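Putative adenosine kinase (Schistosoma mansoni, PDB 3VAS) probably phosphorylates adenosine at its 5'-hydroxyl to give AMP, as a nucleoside kinase of the ribokinase (pfkB) family. Local coordinates at residues T87-Q92 against F356-R361; Q180-A185 against K208-N213; K286-Y291 against I299-V304; D320-G325 against H341-A346. One frame throughout, in Å; residues are numbered along the deposited sequence.

Contact 1 of 4, residues T87-Q92 against F356-R361; sequences TVKMIQ and FSLGSR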
loop_
_atom_site.group_PDB
_atom_site.type_symbol
_atom_site.label_atom_id
_atom_site.label_comp_id
_atom_site.label_asym_id
_atom_site.label_seq_id
_atom_site.Cartn_x
_atom_site.Cartn_y
_atom_site.Cartn_z
ATOM N N THR A 87 0.180 -5.677 -1.124
ATOM C CA THR A 87 1.466 -5.886 -0.468
ATOM C C THR A 87 1.491 -7.161 0.369
ATOM O O THR A 87 2.404 -7.980 0.248
ATOM C CB THR A 87 1.828 -4.672 0.415
ATOM O OG1 THR A 87 2.066 -3.534 -0.422
ATOM C CG2 THR A 87 3.075 -4.946 1.243
ATOM N N VAL A 88 0.480 -7.335 1.212
ATOM C CA VAL A 88 0.440 -8.475 2.119
ATOM C C VAL A 88 0.295 -9.810 1.389
ATOM O O VAL A 88 0.945 -10.791 1.743
ATOM C CB VAL A 88 -0.666 -8.298 3.172
ATOM C CG1 VAL A 88 -0.900 -9.595 3.946
ATOM C CG2 VAL A 88 -0.302 -7.161 4.106
ATOM N N LYS A 89 -0.537 -9.852 0.356
ATOM C CA LYS A 89 -0.712 -11.107 -0.361
ATOM C C LYS A 89 0.515 -11.454 -1.203
ATOM O O LYS A 89 0.798 -12.626 -1.439
ATOM C CB LYS A 89 -2.004 -11.120 -1.187
ATOM C CG LYS A 89 -2.004 -10.266 -2.440
ATOM C CD LYS A 89 -3.404 -10.266 -3.065
ATOM C CE LYS A 89 -3.396 -9.673 -4.466
ATOM N NZ LYS A 89 -4.754 -9.690 -5.082
ATOM N N MET A 90 1.262 -10.445 -1.641
ATOM C CA MET A 90 2.499 -10.731 -2.362
ATOM C C MET A 90 3.600 -11.188 -1.404
ATOM O O MET A 90 4.410 -12.043 -1.760
ATOM C CB MET A 90 2.971 -9.554 -3.217
ATOM C CG MET A 90 4.177 -9.906 -4.091
ATOM S SD MET A 90 4.614 -8.621 -5.280
ATOM C CE MET A 90 5.830 -9.470 -6.292
ATOM N N ILE A 91 3.631 -10.630 -0.195
ATOM C CA ILE A 91 4.545 -11.135 0.832
ATOM C C ILE A 91 4.279 -12.626 1.030
ATOM O O ILE A 91 5.203 -13.436 1.093
ATOM C CB ILE A 91 4.358 -10.420 2.180
ATOM C CG1 ILE A 91 4.754 -8.947 2.075
ATOM C CG2 ILE A 91 5.180 -11.105 3.273
ATOM C CD1 ILE A 91 4.549 -8.172 3.362
ATOM N N GLN A 92 2.999 -12.976 1.105
ATOM C CA GLN A 92 2.569 -14.360 1.248
ATOM C C GLN A 92 2.993 -15.212 0.047
ATOM O O GLN A 92 3.471 -16.335 0.206
ATOM C CB GLN A 92 1.046 -14.408 1.439
ATOM C CG GLN A 92 0.450 -15.814 1.427
ATOM C CD GLN A 92 0.880 -16.644 2.623
ATOM O OE1 GLN A 92 0.725 -16.222 3.772
ATOM N NE2 GLN A 92 1.428 -17.828 2.358
ATOM N N PHE A 356 -2.387 -5.693 -10.522
ATOM C CA PHE A 356 -1.624 -6.445 -9.535
ATOM C C PHE A 356 -1.892 -7.939 -9.698
ATOM O O PHE A 356 -2.620 -8.550 -8.913
ATOM C CB PHE A 356 -1.920 -5.979 -8.112
ATOM C CG PHE A 356 -0.800 -6.259 -7.151
ATOM C CD1 PHE A 356 0.227 -5.340 -6.980
ATOM C CD2 PHE A 356 -0.761 -7.449 -6.432
ATOM C CE1 PHE A 356 1.271 -5.596 -6.103
ATOM C CE2 PHE A 356 0.276 -7.711 -5.554
ATOM C CZ PHE A 356 1.297 -6.784 -5.390
ATOM N N SER A 357 -1.298 -8.514 -10.736
ATOM C CA SER A 357 -1.520 -9.912 -11.078
ATOM C C SER A 357 -0.336 -10.767 -10.638
ATOM O O SER A 357 0.787 -10.547 -11.084
ATOM C CB SER A 357 -1.728 -10.045 -12.588
ATOM O OG SER A 357 -1.861 -11.402 -12.974
ATOM N N LEU A 358 -0.587 -11.734 -9.760
ATOM C CA LEU A 358 0.450 -12.678 -9.333
ATOM C C LEU A 358 0.252 -14.024 -10.027
ATOM O O LEU A 358 -0.716 -14.728 -9.751
ATOM C CB LEU A 358 0.406 -12.875 -7.815
ATOM C CG LEU A 358 0.749 -11.675 -6.928
ATOM C CD1 LEU A 358 0.461 -11.990 -5.464
ATOM C CD2 LEU A 358 2.205 -11.282 -7.122
ATOM N N GLY A 359 1.165 -14.375 -10.926
ATOM C CA GLY A 359 1.069 -15.624 -11.670
ATOM C C GLY A 359 1.623 -16.816 -10.909
ATOM O O GLY A 359 1.670 -16.807 -9.679
ATOM N N SER A 360 2.045 -17.852 -11.631
ATOM C CA SER A 360 2.579 -19.030 -10.958
ATOM C C SER A 360 3.920 -18.695 -10.320
ATOM O O SER A 360 4.777 -18.049 -10.929
ATOM C CB SER A 360 2.681 -20.247 -11.891
ATOM O OG SER A 360 3.600 -20.028 -12.941
ATOM N N ARG A 361 4.076 -19.130 -9.077
ATOM C CA ARG A 361 5.215 -18.763 -8.252
ATOM C C ARG A 361 6.545 -19.246 -8.845
ATOM O O ARG A 361 7.588 -18.615 -8.647
ATOM C CB ARG A 361 5.009 -19.303 -6.837
ATOM C CG ARG A 361 6.105 -18.959 -5.860
ATOM C CD ARG A 361 6.398 -17.474 -5.839
ATOM N NE ARG A 361 7.388 -17.169 -4.810
ATOM C CZ ARG A 361 8.696 -17.349 -4.959
ATOM N NH1 ARG A 361 9.178 -17.821 -6.104
ATOM N NH2 ARG A 361 9.518 -17.055 -3.962
HETATM O O HOH W 1 -4.837 -8.869 -7.654
#

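Contact 2 of 4, residues Q180-A185 against K208-N213; sequences QVYYIA and KLFCFN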
loop_
_atom_site.group_PDB
_atom_site.type_symbol
_atom_site.label_atom_id
_atom_site.label_comp_id
_atom_site.label_asym_id
_atom_site.label_seq_id
_atom_site.Cartn_x
_atom_site.Cartn_y
_atom_site.Cartn_z
ATOM N N GLN A 180 4.285 -10.547 14.288
ATOM C CA GLN A 180 5.503 -9.871 14.728
ATOM C C GLN A 180 5.786 -8.706 13.799
ATOM O O GLN A 180 6.604 -7.834 14.102
ATOM C CB GLN A 180 6.687 -10.840 14.741
ATOM C CG GLN A 180 6.518 -11.996 15.716
ATOM C CD GLN A 180 6.338 -11.523 17.145
ATOM O OE1 GLN A 180 5.455 -11.995 17.863
ATOM N NE2 GLN A 180 7.179 -10.584 17.568
ATOM N N VAL A 181 5.091 -8.707 12.663
ATOM C CA VAL A 181 5.277 -7.702 11.621
ATOM C C VAL A 181 3.930 -7.183 11.128
ATOM O O VAL A 181 3.023 -7.968 10.848
ATOM C CB VAL A 181 6.047 -8.286 10.417
ATOM C CG1 VAL A 181 6.160 -7.256 9.296
ATOM C CG2 VAL A 181 7.428 -8.775 10.850
ATOM N N TYR A 182 3.798 -5.864 11.025
ATOM C CA TYR A 182 2.582 -5.262 10.488
ATOM C C TYR A 182 2.870 -4.413 9.257
ATOM O O TYR A 182 3.903 -3.745 9.172
ATOM C CB TYR A 182 1.876 -4.413 11.547
ATOM C CG TYR A 182 1.652 -5.138 12.850
ATOM C CD1 TYR A 182 0.576 -6.001 13.010
ATOM C CD2 TYR A 182 2.518 -4.968 13.917
ATOM C CE1 TYR A 182 0.369 -6.671 14.200
ATOM C CE2 TYR A 182 2.322 -5.637 15.110
ATOM C CZ TYR A 182 1.246 -6.485 15.246
ATOM O OH TYR A 182 1.046 -7.151 16.435
ATOM N N TYR A 183 1.958 -4.463 8.294
ATOM C CA TYR A 183 1.986 -3.542 7.173
ATOM C C TYR A 183 0.621 -2.884 7.025
ATOM O O TYR A 183 -0.372 -3.566 6.766
ATOM C CB TYR A 183 2.360 -4.249 5.866
ATOM C CG TYR A 183 2.450 -3.292 4.695
ATOM C CD1 TYR A 183 3.609 -2.552 4.461
ATOM C CD2 TYR A 183 1.371 -3.103 3.838
ATOM C CE1 TYR A 183 3.695 -1.662 3.399
ATOM C CE2 TYR A 183 1.443 -2.212 2.777
ATOM C CZ TYR A 183 2.606 -1.498 2.559
ATOM O OH TYR A 183 2.678 -0.623 1.497
ATOM N N ILE A 184 0.568 -1.568 7.205
ATOM C CA ILE A 184 -0.649 -0.813 6.933
ATOM C C ILE A 184 -0.338 0.423 6.088
ATOM O O ILE A 184 0.511 1.242 6.451
ATOM C CB ILE A 184 -1.365 -0.363 8.223
ATOM C CG1 ILE A 184 -1.514 -1.522 9.212
ATOM C CG2 ILE A 184 -2.735 0.223 7.891
ATOM C CD1 ILE A 184 -2.149 -1.108 10.528
ATOM N N ALA A 185 -1.021 0.544 4.954
ATOM C CA ALA A 185 -0.862 1.705 4.082
ATOM C C ALA A 185 -1.554 2.934 4.665
ATOM O O ALA A 185 -2.513 2.816 5.434
ATOM C CB ALA A 185 -1.406 1.407 2.687
ATOM N N LYS A 208 7.493 -4.775 18.241
ATOM C CA LYS A 208 7.314 -5.477 16.983
ATOM C C LYS A 208 7.695 -4.572 15.819
ATOM O O LYS A 208 8.146 -3.444 16.023
ATOM C CB LYS A 208 5.869 -5.959 16.844
ATOM C CG LYS A 208 5.448 -6.948 17.923
ATOM C CD LYS A 208 4.004 -7.388 17.746
ATOM C CE LYS A 208 3.588 -8.388 18.816
ATOM N NZ LYS A 208 2.259 -8.992 18.527
ATOM N N LEU A 209 7.514 -5.065 14.600
ATOM C CA LEU A 209 7.892 -4.304 13.415
ATOM C C LEU A 209 6.673 -3.740 12.696
ATOM O O LEU A 209 5.902 -4.483 12.090
ATOM C CB LEU A 209 8.700 -5.178 12.453
ATOM C CG LEU A 209 9.346 -4.416 11.296
ATOM C CD1 LEU A 209 10.586 -3.654 11.783
ATOM C CD2 LEU A 209 9.689 -5.352 10.144
ATOM N N PHE A 210 6.510 -2.423 12.749
ATOM C CA PHE A 210 5.380 -1.777 12.097
ATOM C C PHE A 210 5.831 -1.025 10.851
ATOM O O PHE A 210 6.644 -0.107 10.935
ATOM C CB PHE A 210 4.668 -0.822 13.061
ATOM C CG PHE A 210 3.355 -0.296 12.533
ATOM C CD1 PHE A 210 2.169 -0.954 12.819
ATOM C CD2 PHE A 210 3.313 0.845 11.747
ATOM C CE1 PHE A 210 0.961 -0.481 12.335
ATOM C CE2 PHE A 210 2.109 1.326 11.260
ATOM C CZ PHE A 210 0.930 0.658 11.552
ATOM N N CYS A 211 5.285 -1.407 9.700
ATOM C CA CYS A 211 5.659 -0.804 8.425
ATOM C C CYS A 211 4.523 0.040 7.861
ATOM O O CYS A 211 3.376 -0.402 7.807
ATOM C CB CYS A 211 6.065 -1.889 7.422
ATOM S SG CYS A 211 7.300 -3.055 8.068
ATOM N N PHE A 212 4.853 1.257 7.436
ATOM C CA PHE A 212 3.852 2.243 7.056
ATOM C C PHE A 212 4.169 2.831 5.687
ATOM O O PHE A 212 5.325 3.127 5.385
ATOM C CB PHE A 212 3.801 3.344 8.120
ATOM C CG PHE A 212 2.781 4.421 7.849
ATOM C CD1 PHE A 212 1.425 4.127 7.841
ATOM C CD2 PHE A 212 3.180 5.729 7.630
ATOM C CE1 PHE A 212 0.485 5.117 7.597
ATOM C CE2 PHE A 212 2.247 6.729 7.383
ATOM C CZ PHE A 212 0.896 6.422 7.368
ATOM N N ASN A 213 3.144 2.989 4.856
ATOM C CA ASN A 213 3.321 3.578 3.531
ATOM C C ASN A 213 2.624 4.941 3.437
ATOM O O ASN A 213 1.460 5.071 3.819
ATOM C CB ASN A 213 2.787 2.626 2.453
ATOM C CG ASN A 213 3.418 2.870 1.082
ATOM O OD1 ASN A 213 3.355 3.975 0.537
ATOM N ND2 ASN A 213 4.039 1.832 0.525
#

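Contact 3 of 4, residues K286-Y291 against I299-V304; sequences KNPLLY and IHQFMV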
loop_
_atom_site.group_PDB
_atom_site.type_symbol
_atom_site.label_atom_id
_atom_site.label_comp_id
_atom_site.label_asym_id
_atom_site.label_seq_id
_atom_site.Cartn_x
_atom_site.Cartn_y
_atom_site.Cartn_z
ATOM N N LYS A 286 12.407 5.556 -12.149
ATOM C CA LYS A 286 13.579 4.975 -12.799
ATOM C C LYS A 286 14.867 5.470 -12.140
ATOM O O LYS A 286 15.922 4.850 -12.261
ATOM C CB LYS A 286 13.586 5.322 -14.290
ATOM C CG LYS A 286 13.739 6.813 -14.578
ATOM C CD LYS A 286 13.829 7.098 -16.072
ATOM C CE LYS A 286 14.172 8.560 -16.338
ATOM N NZ LYS A 286 14.473 8.818 -17.779
ATOM N N ASN A 287 14.768 6.591 -11.439
ATOM C CA ASN A 287 15.906 7.192 -10.764
ATOM C C ASN A 287 16.242 6.466 -9.463
ATOM O O ASN A 287 15.400 5.752 -8.921
ATOM C CB ASN A 287 15.614 8.671 -10.505
ATOM C CG ASN A 287 15.558 9.474 -11.786
ATOM O OD1 ASN A 287 16.374 9.281 -12.683
ATOM N ND2 ASN A 287 14.594 10.380 -11.880
ATOM N N PRO A 288 17.480 6.633 -8.964
ATOM C CA PRO A 288 17.882 5.958 -7.725
ATOM C C PRO A 288 16.970 6.267 -6.545
ATOM O O PRO A 288 16.600 7.422 -6.305
ATOM C CB PRO A 288 19.279 6.517 -7.466
ATOM C CG PRO A 288 19.801 6.838 -8.828
ATOM C CD PRO A 288 18.611 7.342 -9.592
ATOM N N LEU A 289 16.592 5.220 -5.824
ATOM C CA LEU A 289 15.791 5.384 -4.627
ATOM C C LEU A 289 16.700 5.871 -3.512
ATOM O O LEU A 289 17.916 5.673 -3.560
ATOM C CB LEU A 289 15.098 4.068 -4.244
ATOM C CG LEU A 289 15.939 2.837 -3.878
ATOM C CD1 LEU A 289 16.354 2.849 -2.411
ATOM C CD2 LEU A 289 15.175 1.564 -4.197
ATOM N N LEU A 290 16.101 6.507 -2.513
ATOM C CA LEU A 290 16.837 7.010 -1.366
ATOM C C LEU A 290 16.470 6.195 -0.137
ATOM O O LEU A 290 15.326 5.768 0.015
ATOM C CB LEU A 290 16.514 8.492 -1.128
ATOM C CG LEU A 290 16.722 9.431 -2.317
ATOM C CD1 LEU A 290 16.211 10.825 -2.007
ATOM C CD2 LEU A 290 18.193 9.467 -2.729
ATOM N N TYR A 291 17.445 5.972 0.735
ATOM C CA TYR A 291 17.165 5.384 2.036
ATOM C C TYR A 291 18.090 5.950 3.106
ATOM O O TYR A 291 19.205 6.376 2.818
ATOM C CB TYR A 291 17.251 3.853 1.995
ATOM C CG TYR A 291 18.641 3.284 1.785
ATOM C CD1 TYR A 291 19.472 3.005 2.863
ATOM C CD2 TYR A 291 19.110 3.004 0.508
ATOM C CE1 TYR A 291 20.744 2.473 2.672
ATOM C CE2 TYR A 291 20.375 2.478 0.307
ATOM C CZ TYR A 291 21.185 2.213 1.390
ATOM O OH TYR A 291 22.442 1.690 1.182
ATOM N N ILE A 299 22.243 10.147 3.564
ATOM C CA ILE A 299 21.160 9.629 2.747
ATOM C C ILE A 299 21.744 8.930 1.518
ATOM O O ILE A 299 22.454 9.549 0.721
ATOM C CB ILE A 299 20.180 10.755 2.353
ATOM C CG1 ILE A 299 19.381 11.195 3.587
ATOM C CG2 ILE A 299 19.245 10.296 1.248
ATOM C CD1 ILE A 299 18.481 12.376 3.354
ATOM N N HIS A 300 21.463 7.639 1.380
ATOM C CA HIS A 300 22.077 6.834 0.332
ATOM C C HIS A 300 21.198 6.706 -0.907
ATOM O O HIS A 300 19.981 6.584 -0.805
ATOM C CB HIS A 300 22.398 5.430 0.854
ATOM C CG HIS A 300 23.152 5.421 2.146
ATOM N ND1 HIS A 300 24.474 5.805 2.240
ATOM C CD2 HIS A 300 22.771 5.074 3.397
ATOM C CE1 HIS A 300 24.872 5.696 3.495
ATOM N NE2 HIS A 300 23.859 5.251 4.217
ATOM N N GLN A 301 21.830 6.730 -2.075
ATOM C CA GLN A 301 21.165 6.393 -3.323
ATOM C C GLN A 301 21.355 4.911 -3.613
ATOM O O GLN A 301 22.395 4.334 -3.300
ATOM C CB GLN A 301 21.760 7.174 -4.490
ATOM C CG GLN A 301 21.728 8.674 -4.376
ATOM C CD GLN A 301 22.457 9.329 -5.538
ATOM O OE1 GLN A 301 21.916 9.452 -6.639
ATOM N NE2 GLN A 301 23.698 9.731 -5.302
ATOM N N PHE A 302 20.350 4.301 -4.229
ATOM C CA PHE A 302 20.439 2.912 -4.651
ATOM C C PHE A 302 20.008 2.862 -6.106
ATOM O O PHE A 302 18.859 3.172 -6.431
ATOM C CB PHE A 302 19.539 2.039 -3.778
ATOM C CG PHE A 302 19.526 0.580 -4.162
ATOM C CD1 PHE A 302 20.469 -0.295 -3.647
ATOM C CD2 PHE A 302 18.553 0.080 -5.016
ATOM C CE1 PHE A 302 20.450 -1.637 -3.983
ATOM C CE2 PHE A 302 18.527 -1.262 -5.358
ATOM C CZ PHE A 302 19.478 -2.122 -4.839
ATOM N N MET A 303 20.934 2.496 -6.985
ATOM C CA MET A 303 20.652 2.485 -8.416
ATOM C C MET A 303 19.611 1.431 -8.766
ATOM O O MET A 303 19.589 0.349 -8.184
ATOM C CB MET A 303 21.929 2.248 -9.218
ATOM C CG MET A 303 21.808 2.646 -10.676
ATOM S SD MET A 303 22.827 4.074 -11.074
ATOM C CE MET A 303 24.458 3.408 -10.772
ATOM N N VAL A 304 18.747 1.759 -9.720
ATOM C CA VAL A 304 17.635 0.893 -10.096
ATOM C C VAL A 304 17.748 0.477 -11.566
ATOM O O VAL A 304 18.119 1.284 -12.420
ATOM C CB VAL A 304 16.275 1.595 -9.812
ATOM C CG1 VAL A 304 15.148 0.978 -10.619
ATOM C CG2 VAL A 304 15.964 1.561 -8.320
HETATM O O HOH W 2 18.147 4.377 -10.986
#

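Contact 4 of 4, residues D320-G325 against H341-A346; sequences DAFAAG and HAAVKA. With ADN (adenosine), chain C.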
loop_
_atom_site.group_PDB
_atom_site.type_symbol
_atom_site.label_atom_id
_atom_site.label_comp_id
_atom_site.label_asym_id
_atom_site.label_seq_id
_atom_site.Cartn_x
_atom_site.Cartn_y
_atom_site.Cartn_z
ATOM N N ASP A 320 3.418 -1.020 -4.239
ATOM C CA ASP A 320 2.898 -2.044 -3.342
ATOM C C ASP A 320 3.784 -3.281 -3.398
ATOM O O ASP A 320 4.064 -3.904 -2.372
ATOM C CB ASP A 320 1.466 -2.434 -3.720
ATOM C CG ASP A 320 0.507 -1.254 -3.715
ATOM O OD1 ASP A 320 0.745 -0.275 -2.971
ATOM O OD2 ASP A 320 -0.495 -1.309 -4.462
ATOM N N ALA A 321 4.206 -3.639 -4.608
ATOM C CA ALA A 321 5.078 -4.789 -4.817
ATOM C C ALA A 321 6.444 -4.529 -4.200
ATOM O O ALA A 321 7.026 -5.407 -3.560
ATOM C CB ALA A 321 5.227 -5.073 -6.300
ATOM N N PHE A 322 6.947 -3.315 -4.404
ATOM C CA PHE A 322 8.232 -2.918 -3.852
ATOM C C PHE A 322 8.260 -3.172 -2.350
ATOM O O PHE A 322 9.203 -3.763 -1.835
ATOM C CB PHE A 322 8.522 -1.443 -4.144
ATOM C CG PHE A 322 9.861 -0.980 -3.640
ATOM C CD1 PHE A 322 10.981 -1.024 -4.464
ATOM C CD2 PHE A 322 10.006 -0.510 -2.340
ATOM C CE1 PHE A 322 12.223 -0.601 -4.001
ATOM C CE2 PHE A 322 11.244 -0.086 -1.872
ATOM C CZ PHE A 322 12.354 -0.134 -2.701
ATOM N N ALA A 323 7.219 -2.720 -1.658
ATOM C CA ALA A 323 7.124 -2.915 -0.218
ATOM C C ALA A 323 7.110 -4.398 0.150
ATOM O O ALA A 323 7.813 -4.819 1.068
ATOM C CB ALA A 323 5.884 -2.201 0.346
ATOM N N ALA A 324 6.308 -5.184 -0.569
ATOM C CA ALA A 324 6.247 -6.630 -0.354
ATOM C C ALA A 324 7.616 -7.286 -0.520
ATOM O O ALA A 324 8.062 -8.050 0.343
ATOM C CB ALA A 324 5.246 -7.269 -1.307
ATOM N N GLY A 325 8.272 -6.983 -1.638
ATOM C CA GLY A 325 9.574 -7.549 -1.943
ATOM C C GLY A 325 10.600 -7.209 -0.878
ATOM O O GLY A 325 11.390 -8.065 -0.477
ATOM N N HIS A 341 17.281 -5.041 -3.473
ATOM C CA HIS A 341 17.240 -5.780 -4.734
ATOM C C HIS A 341 15.997 -6.661 -4.840
ATOM O O HIS A 341 15.416 -6.798 -5.913
ATOM C CB HIS A 341 18.498 -6.628 -4.915
ATOM C CG HIS A 341 19.662 -5.862 -5.458
ATOM N ND1 HIS A 341 20.752 -5.520 -4.689
ATOM C CD2 HIS A 341 19.897 -5.356 -6.691
ATOM C CE1 HIS A 341 21.615 -4.845 -5.428
ATOM N NE2 HIS A 341 21.120 -4.732 -6.647
ATOM N N ALA A 342 15.593 -7.252 -3.722
ATOM C CA ALA A 342 14.396 -8.078 -3.692
ATOM C C ALA A 342 13.158 -7.216 -3.912
ATOM O O ALA A 342 12.178 -7.659 -4.509
ATOM C CB ALA A 342 14.298 -8.831 -2.375
ATOM N N ALA A 343 13.216 -5.977 -3.435
ATOM C CA ALA A 343 12.098 -5.050 -3.577
ATOM C C ALA A 343 11.949 -4.609 -5.030
ATOM O O ALA A 343 10.839 -4.570 -5.566
ATOM C CB ALA A 343 12.289 -3.844 -2.661
ATOM N N VAL A 344 13.078 -4.287 -5.661
ATOM C CA VAL A 344 13.111 -3.903 -7.072
ATOM C C VAL A 344 12.633 -5.056 -7.947
ATOM O O VAL A 344 11.874 -4.855 -8.891
ATOM C CB VAL A 344 14.531 -3.461 -7.508
ATOM C CG1 VAL A 344 14.596 -3.229 -9.011
ATOM C CG2 VAL A 344 14.950 -2.201 -6.751
ATOM N N LYS A 345 13.069 -6.265 -7.615
ATOM C CA LYS A 345 12.627 -7.462 -8.327
ATOM C C LYS A 345 11.104 -7.616 -8.264
ATOM O O LYS A 345 10.450 -7.843 -9.282
ATOM C CB LYS A 345 13.321 -8.712 -7.770
ATOM C CG LYS A 345 12.857 -10.023 -8.400
ATOM C CD LYS A 345 13.572 -11.227 -7.790
ATOM C CE LYS A 345 13.080 -12.532 -8.400
ATOM N NZ LYS A 345 13.727 -13.729 -7.787
ATOM N N ALA A 346 10.544 -7.476 -7.066
ATOM C CA ALA A 346 9.097 -7.558 -6.884
ATOM C C ALA A 346 8.372 -6.552 -7.765
ATOM O O ALA A 346 7.412 -6.896 -8.460
ATOM C CB ALA A 346 8.733 -7.341 -5.434
HETATM O "O5'" ADN C . -1.037 1.030 -5.740
HETATM C "C5'" ADN C . -2.093 0.747 -6.656
HETATM C "C4'" ADN C . -3.304 0.198 -5.942
HETATM O "O4'" ADN C . -3.829 1.189 -5.045
HETATM C "C3'" ADN C . -4.484 -0.221 -6.828
HETATM O "O3'" ADN C . -4.574 -1.646 -6.861
HETATM C "C2'" ADN C . -5.725 0.352 -6.106
HETATM O "O2'" ADN C . -6.765 -0.578 -5.897
HETATM C "C1'" ADN C . -5.156 0.850 -4.776
HETATM N N9 ADN C . -5.853 2.006 -4.212
HETATM C C8 ADN C . -6.238 3.092 -4.854
HETATM N N7 ADN C . -6.925 3.959 -3.882
HETATM C C5 ADN C . -6.920 3.297 -2.618
HETATM C C6 ADN C . -7.428 3.656 -1.373
HETATM N N6 ADN C . -8.108 4.914 -1.212
HETATM N N1 ADN C . -7.281 2.794 -0.294
HETATM C C2 ADN C . -6.634 1.594 -0.443
HETATM N N3 ADN C . -6.130 1.240 -1.668
HETATM C C4 ADN C . -6.291 2.123 -2.766
#

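Contact 1 of 4, residues T87-Q92 against F356-R361
A Met-aromatic contact between M90 and F356 joins helix 83-95 to the loop that follows helix 336-351. M90 SD lies 3.8 Å from F356 CZ. The sulfur stands 61° off the ring normal, an oblique approach. The two side chains meet at roughly a right angle, and M90 CB sits at the ring edge, in its plane. M90 CG is anti to the backbone N (chi1 -174°) and the chain runs on extended, which carries the sulfur past the ring to L358, whose CD2 is 3.9 Å from M90 CG; the other methyl, CD1, reaches M90 CA. In this ribokinase-type fold the loop passes close to the nucleoside: the F356 side chain is about 5 Å from the bound adenosine. K89 and F356 run past one another in opposite senses, K89 CE 4.0 Å from F356 CD2. Beyond, K89 NZ forms a salt bridge with D119 and donates to a water (2.7 Å from NZ) that in turn donates to F356 O at 2.6 Å.

Contact 2 of 4, residues Q180-A185 against K208-N213
F210 CE1 and I184 CD1, 3.7 Å apart, form the apolar centre of one face of this parallel strand pair. The F210 ring, with CG anti to the backbone N (chi1 -170°), leans toward strand 181-185, and F210 CD1 also meets Y182 CB at 3.7 Å, the side chains crossing nearly at right angles. On the face of V181 and Y183, C211 CB meets the Y183 ring edge near its plane, and V181 lies alongside L209. The strand directions differ by 16°, and four backbone hydrogen bonds, from L209 N to Q180 O through I184 N to C211 O, fix the register. Polar groups close both ends. N213 ND2 donates to Y183 OH over 3.0 Å, but bent (137° at the hydrogen) and tilted out of the amide plane; N213 OD1 accepts from S215 N. K208 crosses Y182 at a slant, its CD at the ring edge 3.6 Å from Y182 CE2, and NZ donates to Y182 OH at 3.0 Å; NZ also bonds A179 O, and Y182 OH bonds V176 O. Helix 189-205 of this beta-alpha-beta unit covers Y182 and F210, helix 318-330 packs on Y183 and C211, and strands 27-40 and 236-240 flank the pair in parallel.

Contact 3 of 4, residues K286-Y291 against I299-V304
Y291 receives H300 on one ring face: H300 CB stands 3.5 Å above the plane, offset toward the rim, a CH-pi contact 22° off the normal. The imidazole, its NE2 bonded to D296 OD1, leans past the same ring obliquely, H300 CD2 3.4 Å from Y291 CE1, while F302 CB occupies the phenol edge near its plane. Y291 CG lies between the backbone N and carbonyl carbon (chi1 69°), which swings the ring across to strand 300-302. L289 adopts a similar first torsion, and its fork fills the angle between F302 and V304: CD1 is 3.6 Å from F302 CB and CD2 touches both the F302 ring and V304 CG2. On the face of L290 and Q301, these two side chains lie side by side; P288 CB meets Q301 CB at 3.9 Å and I299 CG2 meets L290 CB. Past the last pair, a water accepts from V304 N and donates to K286 O at 2.6 Å. Helix 336-351 covers Y291 and F302, and helix 257-267 packs on L290 and I299. Reciprocal backbone bonds in pairs L289-F302 and Y291-H300, flanking non-hydrogen-bonded L290-Q301, show antiparallel pairing; with a short connection between the strands, this is a beta hairpin.

Contact 4 of 4, residues D320-G325 against H341-A346
A342 CB, resting 3.6 Å from G325 O, opens the contact between helices 318-330 and 336-351. At A343 the backbones come closest, its CA 3.9 Å from that of G325. The A343 methyl stands over the centre of the F322 ring in a CH-pi contact, 3.5 Å from CB to the centroid and 13° off the normal, and also touches F322 O. F322 reaches it because CG is anti to the backbone N (chi1 -178°), laying the ring flat beneath the methyl. A343 O receives an almost straight CA-H...O contact from F322 CA. V344 CG2 touches F322 CE1 at 4.2 Å. A346 CB wedges between A321 O, 3.2 Å away, and G325 CA. A342 O, A343 CA and A346 CB crowd the side of G325 CA where a side chain would point; with none there, the segment axes approach to 6.8 Å, at 143°. Away from this interface, D320 OD2 accepts a hydrogen bond from adenosine O5' (2.7 Å) and is bonded to N86 ND2. No hydrogen bond crosses between 320-325 and 341-346, which meet through methyl, ring and CA-H contacts; D320, ending the DTNGAGD sequence, holds O5' in a position consistent with the catalytic-base aspartate of ribokinase relatives.

In the fold
Contacts 1, 2 and 4 are buried, whereas contact 3 is only partly buried and lies farthest out, about 20 Å from the chain centre. Contacts 1 and 4 share a core: M90 CE touches A346 CB at 3.7 Å, and T87 OG1 probably bonds D320 O. Y183 of contact 2 packs on T87 and on A323, so strand 181-185 meets helices 83-95 and 318-330 through it. Contact 3 meets contact 4 through L289 CD2 and F322 CZ, 3.6 Å apart, and through the edge-to-face rings of F302 and H341. Backbone hydrogen bonds dominate contacts 2 and 3; contact 4 rests on apolar packing, and contact 1 on apolar packing with one water bridge.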